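Local structure of amidohydrolase 3 domain-containing protein (Pyrococcus furiosus, 3ICJ) at residues L104-E112 with Y220-H230; A248-E256 with L282-I292. The protein is an uncharacterised zinc-binding member of the amidohydrolase superfamily that probably hydrolyses carbon-nitrogen bonds other than peptide bonds. One frame throughout, in Å; residues are numbered along the deposited sequence.

Contact 1: residues L104-E112 with Y220-H230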
loop_
_atom_site.group_PDB
_atom_site.type_symbol
_atom_site.label_atom_id
_atom_site.label_comp_id
_atom_site.label_asym_id
_atom_site.label_seq_id
_atom_site.Cartn_x
_atom_site.Cartn_y
_atom_site.Cartn_z
ATOM N N LEU A 104 -1.939 0.172 6.097
ATOM C CA LEU A 104 -1.968 1.250 7.096
ATOM C C LEU A 104 -1.518 0.775 8.474
ATOM O O LEU A 104 -0.821 1.504 9.175
ATOM C CB LEU A 104 -3.384 1.862 7.233
ATOM C CG LEU A 104 -3.931 2.767 6.151
ATOM C CD1 LEU A 104 -5.309 3.285 6.539
ATOM C CD2 LEU A 104 -2.977 3.923 5.927
ATOM N N ASP A 105 -1.936 -0.429 8.877
ATOM C CA ASP A 105 -1.508 -0.970 10.181
ATOM C C ASP A 105 0.017 -1.195 10.239
ATOM O O ASP A 105 0.697 -0.756 11.183
ATOM C CB ASP A 105 -2.296 -2.249 10.577
ATOM C CG ASP A 105 -2.405 -3.298 9.437
ATOM O OD1 ASP A 105 -1.897 -3.102 8.297
ATOM O OD2 ASP A 105 -3.044 -4.341 9.692
ATOM N N GLU A 106 0.542 -1.870 9.223
ATOM C CA GLU A 106 1.981 -2.126 9.108
ATOM C C GLU A 106 2.796 -0.844 8.945
ATOM O O GLU A 106 3.878 -0.732 9.515
ATOM C CB GLU A 106 2.270 -3.079 7.949
ATOM C CG GLU A 106 1.864 -4.525 8.200
ATOM C CD GLU A 106 2.282 -5.449 7.062
ATOM O OE1 GLU A 106 1.394 -6.019 6.388
ATOM O OE2 GLU A 106 3.505 -5.598 6.834
ATOM N N LEU A 107 2.288 0.124 8.174
ATOM C CA LEU A 107 2.952 1.430 8.072
ATOM C C LEU A 107 3.033 2.085 9.451
ATOM O O LEU A 107 4.083 2.577 9.833
ATOM C CB LEU A 107 2.270 2.379 7.068
ATOM C CG LEU A 107 2.767 3.846 7.022
ATOM C CD1 LEU A 107 4.296 3.989 6.758
ATOM C CD2 LEU A 107 1.966 4.677 5.994
ATOM N N GLY A 108 1.931 2.067 10.195
ATOM C CA GLY A 108 1.933 2.578 11.579
ATOM C C GLY A 108 2.910 1.906 12.535
ATOM O O GLY A 108 3.580 2.601 13.322
ATOM N N MET A 109 2.977 0.567 12.477
ATOM C CA MET A 109 3.931 -0.229 13.263
ATOM C C MET A 109 5.356 0.239 12.933
ATOM O O MET A 109 6.181 0.436 13.834
ATOM C CB MET A 109 3.786 -1.749 12.972
ATOM C CG MET A 109 2.414 -2.407 13.277
ATOM S SD MET A 109 2.162 -4.140 12.736
ATOM C CE MET A 109 0.387 -4.334 12.754
ATOM N N SER A 110 5.616 0.431 11.632
ATOM C CA SER A 110 6.946 0.804 11.133
ATOM C C SER A 110 7.412 2.185 11.589
ATOM O O SER A 110 8.595 2.373 11.905
ATOM C CB SER A 110 6.996 0.698 9.609
ATOM O OG SER A 110 7.035 -0.663 9.228
ATOM N N LEU A 111 6.489 3.145 11.624
ATOM C CA LEU A 111 6.774 4.496 12.129
ATOM C C LEU A 111 7.086 4.525 13.641
ATOM O O LEU A 111 7.864 5.362 14.094
ATOM C CB LEU A 111 5.607 5.447 11.807
ATOM C CG LEU A 111 5.343 5.650 10.309
ATOM C CD1 LEU A 111 3.917 6.201 10.044
ATOM C CD2 LEU A 111 6.418 6.506 9.655
ATOM N N GLU A 112 6.461 3.620 14.399
ATOM C CA GLU A 112 6.661 3.492 15.850
ATOM C C GLU A 112 7.905 2.716 16.265
ATOM O O GLU A 112 8.320 2.811 17.416
ATOM C CB GLU A 112 5.467 2.781 16.494
ATOM C CG GLU A 112 4.501 3.670 17.245
ATOM C CD GLU A 112 3.359 4.139 16.381
ATOM O OE1 GLU A 112 2.207 3.743 16.669
ATOM O OE2 GLU A 112 3.609 4.892 15.411
ATOM N N TYR A 220 -4.003 -1.283 17.283
ATOM C CA TYR A 220 -4.277 -1.081 15.848
ATOM C C TYR A 220 -4.821 0.296 15.506
ATOM O O TYR A 220 -4.433 0.855 14.477
ATOM C CB TYR A 220 -5.207 -2.143 15.263
ATOM C CG TYR A 220 -4.491 -3.394 14.841
ATOM C CD1 TYR A 220 -4.203 -4.394 15.764
ATOM C CD2 TYR A 220 -4.079 -3.571 13.525
ATOM C CE1 TYR A 220 -3.535 -5.556 15.387
ATOM C CE2 TYR A 220 -3.406 -4.745 13.126
ATOM C CZ TYR A 220 -3.142 -5.731 14.074
ATOM O OH TYR A 220 -2.480 -6.887 13.715
ATOM N N LYS A 221 -5.657 0.856 16.387
ATOM C CA LYS A 221 -6.182 2.224 16.207
ATOM C C LYS A 221 -5.038 3.221 16.173
ATOM O O LYS A 221 -5.012 4.124 15.343
ATOM C CB LYS A 221 -7.144 2.594 17.342
ATOM C CG LYS A 221 -8.509 1.909 17.285
ATOM C CD LYS A 221 -9.340 2.280 18.501
ATOM C CE LYS A 221 -9.885 3.693 18.366
ATOM N NZ LYS A 221 -10.472 4.185 19.650
ATOM N N HIS A 222 -4.102 3.038 17.097
ATOM C CA HIS A 222 -2.923 3.878 17.206
ATOM C C HIS A 222 -2.029 3.787 15.953
ATOM O O HIS A 222 -1.616 4.812 15.409
ATOM C CB HIS A 222 -2.147 3.526 18.472
ATOM C CG HIS A 222 -1.131 4.557 18.845
ATOM N ND1 HIS A 222 0.121 4.606 18.274
ATOM C CD2 HIS A 222 -1.192 5.597 19.709
ATOM C CE1 HIS A 222 0.794 5.622 18.780
ATOM N NE2 HIS A 222 0.020 6.239 19.654
ATOM N N TYR A 223 -1.748 2.567 15.500
ATOM C CA TYR A 223 -0.989 2.347 14.250
ATOM C C TYR A 223 -1.635 3.026 13.060
ATOM O O TYR A 223 -0.970 3.720 12.285
ATOM C CB TYR A 223 -0.810 0.838 13.966
ATOM C CG TYR A 223 0.065 0.135 15.005
ATOM C CD1 TYR A 223 1.129 0.810 15.607
ATOM C CD2 TYR A 223 -0.168 -1.187 15.382
ATOM C CE1 TYR A 223 1.939 0.195 16.552
ATOM C CE2 TYR A 223 0.646 -1.815 16.336
ATOM C CZ TYR A 223 1.691 -1.112 16.912
ATOM O OH TYR A 223 2.508 -1.697 17.845
ATOM N N ILE A 224 -2.939 2.831 12.922
ATOM C CA ILE A 224 -3.669 3.395 11.817
ATOM C C ILE A 224 -3.647 4.921 11.878
ATOM O O ILE A 224 -3.430 5.568 10.854
ATOM C CB ILE A 224 -5.126 2.835 11.742
ATOM C CG1 ILE A 224 -5.071 1.352 11.359
ATOM C CG2 ILE A 224 -5.960 3.638 10.743
ATOM C CD1 ILE A 224 -6.357 0.569 11.674
ATOM N N GLU A 225 -3.848 5.487 13.072
ATOM C CA GLU A 225 -3.741 6.950 13.229
ATOM C C GLU A 225 -2.347 7.534 12.940
ATOM O O GLU A 225 -2.251 8.621 12.349
ATOM C CB GLU A 225 -4.235 7.419 14.589
ATOM C CG GLU A 225 -5.759 7.373 14.729
ATOM C CD GLU A 225 -6.254 7.911 16.069
ATOM O OE1 GLU A 225 -7.010 8.910 16.083
ATOM O OE2 GLU A 225 -5.900 7.321 17.109
ATOM N N SER A 226 -1.287 6.829 13.339
ATOM C CA SER A 226 0.092 7.244 12.980
ATOM C C SER A 226 0.348 7.230 11.465
ATOM O O SER A 226 0.954 8.179 10.946
ATOM C CB SER A 226 1.163 6.385 13.666
ATOM O OG SER A 226 0.985 6.363 15.068
ATOM N N ALA A 227 -0.066 6.152 10.781
ATOM C CA ALA A 227 -0.006 6.058 9.308
ATOM C C ALA A 227 -0.778 7.174 8.615
ATOM O O ALA A 227 -0.291 7.768 7.652
ATOM C CB ALA A 227 -0.534 4.702 8.823
ATOM N N GLN A 228 -1.991 7.438 9.106
ATOM C CA GLN A 228 -2.867 8.452 8.533
ATOM C C GLN A 228 -2.250 9.854 8.638
ATOM O O GLN A 228 -2.246 10.598 7.654
ATOM C CB GLN A 228 -4.243 8.383 9.191
ATOM C CG GLN A 228 -5.078 9.622 9.064
ATOM C CD GLN A 228 -6.451 9.404 9.674
ATOM O OE1 GLN A 228 -7.347 8.902 9.011
ATOM N NE2 GLN A 228 -6.613 9.774 10.949
ATOM N N GLU A 229 -1.705 10.191 9.807
ATOM C CA GLU A 229 -0.971 11.455 9.983
ATOM C C GLU A 229 0.217 11.602 9.040
ATOM O O GLU A 229 0.442 12.676 8.490
ATOM C CB GLU A 229 -0.515 11.660 11.436
ATOM C CG GLU A 229 -1.650 11.997 12.386
ATOM C CD GLU A 229 -2.521 13.176 11.904
ATOM O OE1 GLU A 229 -1.976 14.256 11.606
ATOM O OE2 GLU A 229 -3.758 13.029 11.829
ATOM N N HIS A 230 0.940 10.501 8.824
ATOM C CA HIS A 230 2.113 10.490 7.964
ATOM C C HIS A 230 1.685 10.693 6.508
ATOM O O HIS A 230 2.254 11.541 5.815
ATOM C CB HIS A 230 2.871 9.175 8.159
ATOM C CG HIS A 230 4.059 8.998 7.264
ATOM N ND1 HIS A 230 5.251 9.662 7.460
ATOM C CD2 HIS A 230 4.249 8.192 6.190
ATOM C CE1 HIS A 230 6.120 9.286 6.539
ATOM N NE2 HIS A 230 5.533 8.400 5.750
#
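In the amidohydrolase barrel, helix 104-112 begins just after strand 92-102, whose end carries the zinc ligand His101, with His103 immediately beyond it, and here it packs across helix 217-233, Gly108 against Tyr223 and Leu104 and Leu107 against Ala227. The axes cross nearly at right angles, 84°, and come within 7.1 Å of each other. Small residues, Gly108 and Ala227, lie at the crossing, consistent with this close approach. At Gly108, which has no side chain, the two backbones meet directly, its CA 3.2 Å from Tyr223 O in a CA-H...O contact. Beside it the methyl of Ala227 fits between Leu104 and Leu107, its CB 3.8 Å from Leu107 CD2.

Toward the start of helix 217-233, Met109, in one of its two modelled conformers, extends over Tyr223. With chi1 at -60° its CG is turned onto one face of the ring, 3.6 Å from the centroid and offset toward the rim, in a CH-pi contact; the sulfur follows at a more oblique angle as a Met-aromatic contact, and CE goes on to Tyr220. The carboxylate of Asp105 runs alongside Tyr220, its OD2 in the ring plane at the edge and 3.5 Å from CE2. The Tyr220 hydroxyl itself is bonded to the backbone oxygen of Asn211. On the far flank Leu111 sets CD2 squarely over the centre of the His230 ring.

The outer end of the crossing is polar. Glu112 bends at chi2, which folds its carboxylate back toward His222 and Ser226; OE2 lies 3.0 Å from Ser226 OG, whose proton could instead go to His222 O. OE1 takes a short but bent His-carboxylate hydrogen bond (134° at the hydrogen): it sits in the imidazole plane, 2.8 Å from His222 ND1, whereas the nitrogen stands well above the carboxylate plane.

Contact 2: residues A248-E256 with L282-I292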
loop_
_atom_site.group_PDB
_atom_site.type_symbol
_atom_site.label_atom_id
_atom_site.label_comp_id
_atom_site.label_asym_id
_atom_site.label_seq_id
_atom_site.Cartn_x
_atom_site.Cartn_y
_atom_site.Cartn_z
ATOM N N ALA A 248 -7.621 -5.092 12.742
ATOM C CA ALA A 248 -7.565 -3.872 11.929
ATOM C C ALA A 248 -8.950 -3.359 11.521
ATOM O O ALA A 248 -9.179 -2.169 11.620
ATOM C CB ALA A 248 -6.683 -4.046 10.716
ATOM N N LEU A 249 -9.844 -4.253 11.075
ATOM C CA LEU A 249 -11.260 -3.914 10.838
ATOM C C LEU A 249 -11.974 -3.390 12.086
ATOM O O LEU A 249 -12.630 -2.353 12.015
ATOM C CB LEU A 249 -12.047 -5.080 10.210
ATOM C CG LEU A 249 -13.509 -4.773 9.812
ATOM C CD1 LEU A 249 -13.575 -3.680 8.743
ATOM C CD2 LEU A 249 -14.193 -6.010 9.294
ATOM N N LYS A 250 -11.838 -4.087 13.221
ATOM C CA LYS A 250 -12.429 -3.614 14.480
ATOM C C LYS A 250 -11.940 -2.203 14.809
ATOM O O LYS A 250 -12.728 -1.365 15.244
ATOM C CB LYS A 250 -12.109 -4.549 15.656
ATOM C CG LYS A 250 -12.878 -5.859 15.726
ATOM C CD LYS A 250 -12.637 -6.502 17.099
ATOM C CE LYS A 250 -13.371 -7.838 17.272
ATOM N NZ LYS A 250 -13.233 -8.663 16.038
ATOM N N ALA A 251 -10.653 -1.932 14.556
ATOM C CA ALA A 251 -10.087 -0.591 14.751
ATOM C C ALA A 251 -10.648 0.459 13.788
ATOM O O ALA A 251 -10.885 1.594 14.188
ATOM C CB ALA A 251 -8.543 -0.631 14.639
ATOM N N LEU A 252 -10.821 0.089 12.518
ATOM C CA LEU A 252 -11.366 1.005 11.521
ATOM C C LEU A 252 -12.831 1.397 11.785
ATOM O O LEU A 252 -13.172 2.572 11.642
ATOM C CB LEU A 252 -11.226 0.416 10.097
ATOM C CG LEU A 252 -9.821 0.369 9.456
ATOM C CD1 LEU A 252 -9.871 -0.440 8.185
ATOM C CD2 LEU A 252 -9.264 1.778 9.137
ATOM N N PHE A 253 -13.685 0.438 12.163
ATOM C CA PHE A 253 -15.096 0.752 12.517
ATOM C C PHE A 253 -15.105 1.715 13.706
ATOM O O PHE A 253 -15.894 2.664 13.748
ATOM C CB PHE A 253 -15.880 -0.498 12.930
ATOM C CG PHE A 253 -16.348 -1.369 11.782
ATOM C CD1 PHE A 253 -16.982 -0.827 10.668
ATOM C CD2 PHE A 253 -16.223 -2.748 11.857
ATOM C CE1 PHE A 253 -17.439 -1.659 9.626
ATOM C CE2 PHE A 253 -16.677 -3.572 10.831
ATOM C CZ PHE A 253 -17.285 -3.030 9.713
ATOM N N GLU A 254 -14.227 1.468 14.669
ATOM C CA GLU A 254 -14.169 2.337 15.870
ATOM C C GLU A 254 -13.693 3.764 15.545
ATOM O O GLU A 254 -14.331 4.756 15.944
ATOM C CB GLU A 254 -13.325 1.695 16.971
ATOM C CG GLU A 254 -13.448 2.388 18.329
ATOM C CD GLU A 254 -12.950 1.540 19.484
ATOM O OE1 GLU A 254 -12.268 2.094 20.380
ATOM O OE2 GLU A 254 -13.260 0.334 19.520
ATOM N N LEU A 255 -12.602 3.874 14.790
ATOM C CA LEU A 255 -12.123 5.177 14.332
ATOM C C LEU A 255 -13.170 5.961 13.523
ATOM O O LEU A 255 -13.347 7.170 13.760
ATOM C CB LEU A 255 -10.795 5.047 13.552
ATOM C CG LEU A 255 -9.547 4.643 14.351
ATOM C CD1 LEU A 255 -8.391 4.185 13.417
ATOM C CD2 LEU A 255 -9.080 5.734 15.309
ATOM N N GLU A 256 -13.860 5.274 12.610
ATOM C CA GLU A 256 -14.961 5.831 11.811
ATOM C C GLU A 256 -16.086 6.429 12.672
ATOM O O GLU A 256 -16.370 7.623 12.547
ATOM C CB GLU A 256 -15.494 4.797 10.807
ATOM C CG GLU A 256 -16.916 5.064 10.230
ATOM C CD GLU A 256 -16.970 5.954 8.978
ATOM O OE1 GLU A 256 -15.921 6.338 8.412
ATOM O OE2 GLU A 256 -18.102 6.272 8.548
ATOM N N LEU A 282 -23.499 -8.403 5.330
ATOM C CA LEU A 282 -22.770 -7.151 5.151
ATOM C C LEU A 282 -21.759 -7.279 4.029
ATOM O O LEU A 282 -20.857 -8.121 4.081
ATOM C CB LEU A 282 -22.078 -6.716 6.451
ATOM C CG LEU A 282 -21.148 -5.492 6.466
ATOM C CD1 LEU A 282 -21.856 -4.170 6.145
ATOM C CD2 LEU A 282 -20.412 -5.405 7.826
ATOM N N GLY A 283 -21.900 -6.439 3.004
ATOM C CA GLY A 283 -20.975 -6.497 1.892
ATOM C C GLY A 283 -20.419 -5.111 1.643
ATOM O O GLY A 283 -20.035 -4.404 2.587
ATOM N N LYS A 284 -20.424 -4.712 0.379
ATOM C CA LYS A 284 -19.987 -3.368 -0.011
ATOM C C LYS A 284 -20.783 -2.308 0.761
ATOM O O LYS A 284 -22.019 -2.349 0.815
ATOM C CB LYS A 284 -20.110 -3.174 -1.526
ATOM C CG LYS A 284 -19.549 -1.835 -2.053
ATOM C CD LYS A 284 -19.490 -1.839 -3.585
ATOM C CE LYS A 284 -19.594 -0.432 -4.178
ATOM N NZ LYS A 284 -19.556 -0.421 -5.672
ATOM N N PHE A 285 -20.065 -1.379 1.393
ATOM C CA PHE A 285 -20.685 -0.388 2.288
ATOM C C PHE A 285 -19.815 0.858 2.351
ATOM O O PHE A 285 -18.616 0.772 2.669
ATOM C CB PHE A 285 -20.874 -0.954 3.722
ATOM C CG PHE A 285 -22.000 -0.287 4.502
ATOM C CD1 PHE A 285 -23.150 -0.981 4.821
ATOM C CD2 PHE A 285 -21.929 1.044 4.870
ATOM C CE1 PHE A 285 -24.197 -0.365 5.516
ATOM C CE2 PHE A 285 -22.987 1.657 5.553
ATOM C CZ PHE A 285 -24.106 0.946 5.890
ATOM N N GLU A 286 -20.422 2.004 2.048
ATOM C CA GLU A 286 -19.719 3.289 2.058
ATOM C C GLU A 286 -20.119 4.152 3.245
ATOM O O GLU A 286 -21.229 4.692 3.266
ATOM C CB GLU A 286 -20.025 4.063 0.768
ATOM C CG GLU A 286 -19.110 5.303 0.608
ATOM C CD GLU A 286 -19.494 6.188 -0.556
ATOM O OE1 GLU A 286 -19.627 5.665 -1.687
ATOM O OE2 GLU A 286 -19.653 7.412 -0.338
ATOM N N GLY A 287 -19.226 4.295 4.229
ATOM C CA GLY A 287 -19.401 5.303 5.285
ATOM C C GLY A 287 -18.844 6.650 4.887
ATOM O O GLY A 287 -18.594 6.878 3.709
ATOM N N ARG A 288 -18.645 7.550 5.863
ATOM C CA ARG A 288 -18.124 8.901 5.568
ATOM C C ARG A 288 -16.658 8.860 5.126
ATOM O O ARG A 288 -16.282 9.540 4.180
ATOM C CB ARG A 288 -18.260 9.875 6.768
ATOM C CG ARG A 288 -19.422 9.668 7.755
ATOM C CD ARG A 288 -20.852 9.880 7.209
ATOM N NE ARG A 288 -20.965 10.637 5.958
ATOM C CZ ARG A 288 -21.485 10.137 4.837
ATOM N NH1 ARG A 288 -21.943 8.893 4.827
ATOM N NH2 ARG A 288 -21.554 10.875 3.737
ATOM N N ARG A 289 -15.845 8.067 5.829
ATOM C CA ARG A 289 -14.449 7.825 5.435
ATOM C C ARG A 289 -14.121 6.354 5.118
ATOM O O ARG A 289 -13.442 6.079 4.126
ATOM C CB ARG A 289 -13.489 8.346 6.492
ATOM C CG ARG A 289 -13.500 9.897 6.635
ATOM C CD ARG A 289 -13.101 10.547 5.292
ATOM N NE ARG A 289 -12.754 11.945 5.476
ATOM C CZ ARG A 289 -12.147 12.717 4.582
ATOM N NH1 ARG A 289 -11.824 12.250 3.381
ATOM N NH2 ARG A 289 -11.865 13.978 4.907
ATOM N N LEU A 290 -14.610 5.429 5.955
ATOM C CA LEU A 290 -14.361 3.994 5.791
ATOM C C LEU A 290 -15.304 3.412 4.761
ATOM O O LEU A 290 -16.524 3.625 4.837
ATOM C CB LEU A 290 -14.531 3.246 7.128
ATOM C CG LEU A 290 -14.456 1.709 7.121
ATOM C CD1 LEU A 290 -13.046 1.198 6.731
ATOM C CD2 LEU A 290 -14.882 1.118 8.478
ATOM N N ARG A 291 -14.729 2.703 3.796
ATOM C CA ARG A 291 -15.486 1.900 2.855
ATOM C C ARG A 291 -15.103 0.424 3.042
ATOM O O ARG A 291 -13.916 0.084 3.040
ATOM C CB ARG A 291 -15.166 2.291 1.419
ATOM C CG ARG A 291 -15.828 3.556 0.893
ATOM C CD ARG A 291 -15.138 4.817 1.362
ATOM N NE ARG A 291 -15.406 5.947 0.464
ATOM C CZ ARG A 291 -14.984 7.186 0.677
ATOM N NH1 ARG A 291 -15.241 8.148 -0.209
ATOM N NH2 ARG A 291 -14.299 7.469 1.773
ATOM N N ILE A 292 -16.108 -0.433 3.208
ATOM C CA ILE A 292 -15.919 -1.888 3.165
ATOM C C ILE A 292 -16.035 -2.208 1.679
ATOM O O ILE A 292 -17.122 -2.092 1.124
ATOM C CB ILE A 292 -17.013 -2.655 3.977
ATOM C CG1 ILE A 292 -17.172 -2.087 5.397
ATOM C CG2 ILE A 292 -16.705 -4.163 4.050
ATOM C CD1 ILE A 292 -15.913 -2.177 6.266
#
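Glu256 and Leu290 both carry CG anti to the backbone N, and the glutamate then bends at chi2 (87°), which lays its carboxylate against the backbone of the beta-hairpin turn 287-289. Helix 246-257 here packs against the outer face of the barrel at strand 290-294, the strand that follows 264-269 in parallel order. Three backbone N-H groups in succession grip the carboxylate. Arg288 N reaches OE2 at 3.0 Å and Arg289 N reaches OE1 at 3.1 Å, each on a syn lone pair, while Leu290 N approaches OE1 from above the carboxylate plane in the straightest of the three bonds, 169°. The turn's three hydrogen-bond donors to Glu256 are thus all main-chain N-H groups; the guanidinium of Arg289 leads away to a salt bridge with Glu493.

Away from the carboxylate, toward the start of the helix segment, the packing is apolar. Leu290 divides its branches, CD1 meeting Leu252 CD1 at 3.9 Å and CD2 meeting Phe253. The Phe253 ring also receives Leu282 CD2 obliquely at CZ, and Leu249 from its own helix lies over one face. Ile292 closes the row: its CD1 touches both Phe253 CE1 and Leu249 CD1, each at 3.7 Å.

The two contacts are in series along the chain, with centres 16 Å apart, and meet where helix 217-233 touches helix 246-257. At that seam Lys221 NZ forms a salt bridge of 2.9 Å with Glu254 OE1, while Ile224 and Ala251 contribute apolar packing with Leu255 and the Lys221 chain. The contacts thus form a chain of packing from helix 104-112 through 217-233 and 246-257 to strand 290-294. Contact 1 is nearer the metal centre: the Asp105 side chain is about 9 Å from a bound zinc ion and about 4 Å from that of His103. In contact 2 the Leu252 side chain lies about 11 Å from that of His103.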